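PDB 2FEF: hypothetical protein PA2201 from Pseudomonas aeruginosa, which is of unknown function but probably acts as an immunity protein against a PoNe-type toxin. Local coordinates for residues L12-A23 with W42-S53. Residues are numbered along the deposited sequence; the frame is centred on the assembly and turned at random.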
loop_
_atom_site.group_PDB
_atom_site.type_symbol
_atom_site.label_atom_id
_atom_site.label_comp_id
_atom_site.label_asym_id
_atom_site.label_seq_id
_atom_site.Cartn_x
_atom_site.Cartn_y
_atom_site.Cartn_z
ATOM N N LEU B 12 12.021 -1.142 -14.276
ATOM C CA LEU B 12 10.716 -0.759 -13.778
ATOM C C LEU B 12 10.636 0.737 -13.482
ATOM O O LEU B 12 9.598 1.372 -13.754
ATOM C CB LEU B 12 10.348 -1.579 -12.511
ATOM C CG LEU B 12 9.035 -1.242 -11.754
ATOM C CD1 LEU B 12 7.747 -1.352 -12.605
ATOM C CD2 LEU B 12 8.956 -2.076 -10.464
ATOM N N ALA B 13 11.684 1.299 -12.881
ATOM C CA ALA B 13 11.609 2.716 -12.471
ATOM C C ALA B 13 11.429 3.628 -13.695
ATOM O O ALA B 13 10.680 4.603 -13.626
ATOM C CB ALA B 13 12.807 3.151 -11.647
ATOM N N GLU B 14 12.124 3.314 -14.786
ATOM C CA GLU B 14 11.955 4.078 -16.046
ATOM C C GLU B 14 10.576 3.899 -16.683
ATOM O O GLU B 14 10.072 4.817 -17.310
ATOM C CB GLU B 14 13.069 3.756 -17.068
ATOM C CG GLU B 14 14.351 4.596 -16.903
ATOM N N ALA B 15 9.977 2.721 -16.535
ATOM C CA ALA B 15 8.701 2.409 -17.194
ATOM C C ALA B 15 7.537 3.110 -16.501
ATOM O O ALA B 15 6.586 3.555 -17.166
ATOM C CB ALA B 15 8.473 0.883 -17.240
ATOM N N LEU B 16 7.623 3.253 -15.165
ATOM C CA LEU B 16 6.465 3.729 -14.394
ATOM C C LEU B 16 5.836 5.046 -14.818
ATOM O O LEU B 16 4.630 5.094 -14.934
ATOM C CB LEU B 16 6.732 3.744 -12.870
ATOM C CG LEU B 16 6.541 2.368 -12.226
ATOM C CD1 LEU B 16 7.266 2.341 -10.883
ATOM C CD2 LEU B 16 5.076 2.052 -12.060
ATOM N N PRO B 17 6.632 6.128 -15.018
ATOM C CA PRO B 17 5.994 7.365 -15.463
ATOM C C PRO B 17 5.275 7.252 -16.801
ATOM O O PRO B 17 4.289 7.965 -17.029
ATOM C CB PRO B 17 7.177 8.333 -15.600
ATOM C CG PRO B 17 8.171 7.794 -14.601
ATOM C CD PRO B 17 8.067 6.326 -14.776
ATOM N N LEU B 18 5.771 6.382 -17.679
ATOM C CA LEU B 18 5.121 6.132 -18.966
ATOM C C LEU B 18 3.793 5.421 -18.742
ATOM O O LEU B 18 2.766 5.802 -19.300
ATOM C CB LEU B 18 6.045 5.305 -19.861
ATOM C CG LEU B 18 7.328 6.017 -20.329
ATOM C CD1 LEU B 18 8.277 6.178 -19.160
ATOM C CD2 LEU B 18 8.030 5.247 -21.437
ATOM N N TRP B 19 3.803 4.390 -17.912
ATOM C CA TRP B 19 2.572 3.649 -17.600
ATOM C C TRP B 19 1.503 4.495 -16.926
ATOM O O TRP B 19 0.305 4.415 -17.253
ATOM C CB TRP B 19 2.877 2.470 -16.690
ATOM C CG TRP B 19 3.745 1.424 -17.312
ATOM C CD1 TRP B 19 4.080 1.295 -18.630
ATOM C CD2 TRP B 19 4.370 0.346 -16.625
ATOM N NE1 TRP B 19 4.892 0.197 -18.804
ATOM C CE2 TRP B 19 5.090 -0.398 -17.583
ATOM C CE3 TRP B 19 4.413 -0.049 -15.280
ATOM C CZ2 TRP B 19 5.814 -1.531 -17.256
ATOM C CZ3 TRP B 19 5.165 -1.189 -14.938
ATOM C CH2 TRP B 19 5.855 -1.907 -15.932
ATOM N N ARG B 20 1.939 5.279 -15.948
ATOM C CA ARG B 20 1.052 6.147 -15.187
ATOM C C ARG B 20 0.254 6.997 -16.162
ATOM O O ARG B 20 -0.966 7.192 -15.971
ATOM C CB ARG B 20 1.891 6.974 -14.195
ATOM C CG ARG B 20 1.142 7.915 -13.344
ATOM C CD ARG B 20 2.065 8.609 -12.368
ATOM N NE ARG B 20 2.437 7.696 -11.300
ATOM C CZ ARG B 20 3.662 7.221 -11.100
ATOM N NH1 ARG B 20 4.684 7.610 -11.875
ATOM N NH2 ARG B 20 3.871 6.396 -10.079
ATOM N N ASN B 21 0.914 7.445 -17.239
ATOM C CA ASN B 21 0.288 8.256 -18.308
ATOM C C ASN B 21 -0.692 7.537 -19.261
ATOM O O ASN B 21 -1.369 8.189 -20.063
ATOM C CB ASN B 21 1.360 8.939 -19.178
ATOM C CG ASN B 21 1.711 10.367 -18.724
ATOM O OD1 ASN B 21 0.991 11.010 -17.953
ATOM N ND2 ASN B 21 2.837 10.868 -19.230
ATOM N N LEU B 22 -0.743 6.206 -19.206
ATOM C CA LEU B 22 -1.580 5.416 -20.136
ATOM C C LEU B 22 -3.060 5.482 -19.778
ATOM O O LEU B 22 -3.911 5.189 -20.622
ATOM C CB LEU B 22 -1.109 3.943 -20.186
ATOM C CG LEU B 22 0.290 3.627 -20.747
ATOM C CD1 LEU B 22 0.615 2.130 -20.638
ATOM C CD2 LEU B 22 0.475 4.105 -22.167
ATOM N N ALA B 23 -3.374 5.872 -18.537
ATOM C CA ALA B 23 -4.771 6.117 -18.130
ATOM C C ALA B 23 -5.431 7.246 -18.954
ATOM O O ALA B 23 -6.674 7.370 -19.010
ATOM C CB ALA B 23 -4.844 6.433 -16.643
ATOM N N TRP B 42 -6.194 1.038 -11.607
ATOM C CA TRP B 42 -4.955 1.398 -12.282
ATOM C C TRP B 42 -4.033 2.153 -11.336
ATOM O O TRP B 42 -2.874 1.759 -11.188
ATOM C CB TRP B 42 -5.264 2.293 -13.494
ATOM C CG TRP B 42 -4.025 2.551 -14.369
ATOM C CD1 TRP B 42 -3.289 3.696 -14.429
ATOM C CD2 TRP B 42 -3.419 1.629 -15.281
ATOM N NE1 TRP B 42 -2.256 3.546 -15.324
ATOM C CE2 TRP B 42 -2.318 2.292 -15.873
ATOM C CE3 TRP B 42 -3.706 0.308 -15.657
ATOM C CZ2 TRP B 42 -1.483 1.677 -16.823
ATOM C CZ3 TRP B 42 -2.882 -0.312 -16.600
ATOM C CH2 TRP B 42 -1.780 0.384 -17.184
ATOM N N ARG B 43 -4.538 3.230 -10.714
ATOM C CA ARG B 43 -3.762 4.030 -9.765
ATOM C C ARG B 43 -3.208 3.180 -8.628
ATOM O O ARG B 43 -2.060 3.343 -8.231
ATOM C CB ARG B 43 -4.601 5.156 -9.135
ATOM C CG ARG B 43 -4.950 6.330 -10.057
ATOM C CD ARG B 43 -5.514 7.537 -9.217
ATOM N NE ARG B 43 -4.519 7.958 -8.237
ATOM C CZ ARG B 43 -3.690 8.995 -8.373
ATOM N NH1 ARG B 43 -3.770 9.825 -9.414
ATOM N NH2 ARG B 43 -2.794 9.221 -7.439
ATOM N N GLU B 44 -4.037 2.296 -8.085
ATOM C CA GLU B 44 -3.582 1.383 -7.010
ATOM C C GLU B 44 -2.414 0.498 -7.415
ATOM O O GLU B 44 -1.466 0.307 -6.637
ATOM C CB GLU B 44 -4.729 0.489 -6.514
ATOM C CG GLU B 44 -5.781 1.221 -5.701
ATOM C CD GLU B 44 -7.045 0.356 -5.488
ATOM O OE1 GLU B 44 -7.133 -0.781 -6.041
ATOM O OE2 GLU B 44 -7.958 0.836 -4.825
ATOM N N LEU B 45 -2.480 -0.074 -8.607
ATOM C CA LEU B 45 -1.409 -0.985 -9.080
ATOM C C LEU B 45 -0.144 -0.205 -9.366
ATOM O O LEU B 45 0.964 -0.636 -9.039
ATOM C CB LEU B 45 -1.860 -1.740 -10.349
ATOM C CG LEU B 45 -2.891 -2.847 -10.052
ATOM C CD1 LEU B 45 -3.663 -3.149 -11.349
ATOM C CD2 LEU B 45 -2.170 -4.087 -9.512
ATOM N N ILE B 46 -0.309 0.957 -9.974
ATOM C CA ILE B 46 0.840 1.824 -10.250
ATOM C C ILE B 46 1.501 2.266 -8.913
ATOM O O ILE B 46 2.736 2.256 -8.795
ATOM C CB ILE B 46 0.392 3.035 -11.056
ATOM C CG1 ILE B 46 -0.004 2.615 -12.498
ATOM C CG2 ILE B 46 1.506 4.114 -11.084
ATOM C CD1 ILE B 46 1.188 2.383 -13.452
ATOM N N ALA B 47 0.685 2.678 -7.942
ATOM C CA ALA B 47 1.190 3.059 -6.595
ATOM C C ALA B 47 1.920 1.901 -5.903
ATOM O O ALA B 47 2.957 2.114 -5.278
ATOM C CB ALA B 47 0.059 3.601 -5.693
ATOM N N ALA B 48 1.403 0.686 -6.033
ATOM C CA ALA B 48 2.051 -0.511 -5.448
ATOM C C ALA B 48 3.436 -0.760 -6.093
ATOM O O ALA B 48 4.423 -1.057 -5.431
ATOM C CB ALA B 48 1.138 -1.743 -5.641
ATOM N N LEU B 49 3.490 -0.670 -7.406
ATOM C CA LEU B 49 4.740 -0.877 -8.135
ATOM C C LEU B 49 5.676 0.284 -7.903
ATOM O O LEU B 49 6.882 0.094 -7.831
ATOM C CB LEU B 49 4.462 -1.045 -9.647
ATOM C CG LEU B 49 3.782 -2.362 -10.035
ATOM C CD1 LEU B 49 3.132 -2.263 -11.390
ATOM C CD2 LEU B 49 4.794 -3.489 -10.041
ATOM N N ASP B 50 5.142 1.503 -7.764
ATOM C CA ASP B 50 6.021 2.637 -7.475
ATOM C C ASP B 50 6.668 2.474 -6.077
ATOM O O ASP B 50 7.882 2.704 -5.888
ATOM C CB ASP B 50 5.254 3.962 -7.558
ATOM C CG ASP B 50 6.178 5.155 -7.644
ATOM O OD1 ASP B 50 6.906 5.441 -6.668
ATOM O OD2 ASP B 50 6.142 5.843 -8.677
ATOM N N ARG B 51 5.857 2.063 -5.110
ATOM C CA ARG B 51 6.308 1.796 -3.733
ATOM C C ARG B 51 7.417 0.748 -3.731
ATOM O O ARG B 51 8.482 0.898 -3.099
ATOM C CB ARG B 51 5.085 1.311 -2.906
ATOM C CG ARG B 51 5.366 0.918 -1.442
ATOM C CD ARG B 51 4.197 1.299 -0.518
ATOM N NE ARG B 51 3.554 2.526 -1.001
ATOM C CZ ARG B 51 3.930 3.767 -0.685
ATOM N NH1 ARG B 51 4.915 3.976 0.164
ATOM N NH2 ARG B 51 3.288 4.802 -1.209
ATOM N N PHE B 52 7.153 -0.346 -4.444
ATOM C CA PHE B 52 8.145 -1.411 -4.625
ATOM C C PHE B 52 9.462 -0.878 -5.230
ATOM O O PHE B 52 10.557 -1.184 -4.744
ATOM C CB PHE B 52 7.589 -2.520 -5.535
ATOM C CG PHE B 52 8.612 -3.606 -5.862
ATOM C CD1 PHE B 52 9.137 -4.414 -4.841
ATOM C CD2 PHE B 52 9.031 -3.805 -7.174
ATOM C CE1 PHE B 52 10.070 -5.419 -5.145
ATOM C CE2 PHE B 52 9.936 -4.812 -7.489
ATOM C CZ PHE B 52 10.471 -5.608 -6.483
ATOM N N SER B 53 9.339 -0.056 -6.254
ATOM C CA SER B 53 10.519 0.543 -6.926
ATOM C C SER B 53 11.357 1.437 -5.999
ATOM O O SER B 53 12.577 1.684 -6.235
ATOM C CB SER B 53 10.059 1.304 -8.207
ATOM O OG SER B 53 9.650 2.643 -7.888
HETATM O O HOH W 1 7.357 6.955 -10.791
#
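The indole of Trp42 meets the carbonyl oxygen of Trp19 at its edge, in the ring plane, while from its own helix Ile46 CG1 lies over one face, near the border of the ring. The edge contact includes a weak hydrogen bond, Trp42 NE1 to Trp19 O at 3.3 Å, bent to 134°. On the Trp19 indole, Ala15 CB, one turn back in the same helix, rests over one face, while Ile46 CD1 comes to the edge, 3.7 Å from Trp19 CB. Leu12 CD2 touches the Phe52 ring edge, 3.7 Å from Phe52 CD2. Arg20 starts extended, CG anti to the backbone N, then bends at chi3, which brings its guanidinium to Asp50. The resulting salt bridge, Arg20 NH2 to Asp50 OD2 at 2.7 Å, comes from the anti side but clearly out of the carboxylate plane, which stands 57° from the guanidinium. A water bridges Arg20 NH1 and the same OD2, so two donors grip that oxygen; Asp50 OD1 is hydrogen-bonded to Tyr251 OH of a second subunit. Leu16 fits as a knob into the hole formed by Ile46, Leu49, Asp50 and Ser53. Segments 12-20 and 42-53, axes 10.0 Å apart at closest approach, crossing at -154°, form a near-antiparallel helix pair in the all-helical PA2201 N-terminal domain-like region, packing on helices 66-93 and 97-127.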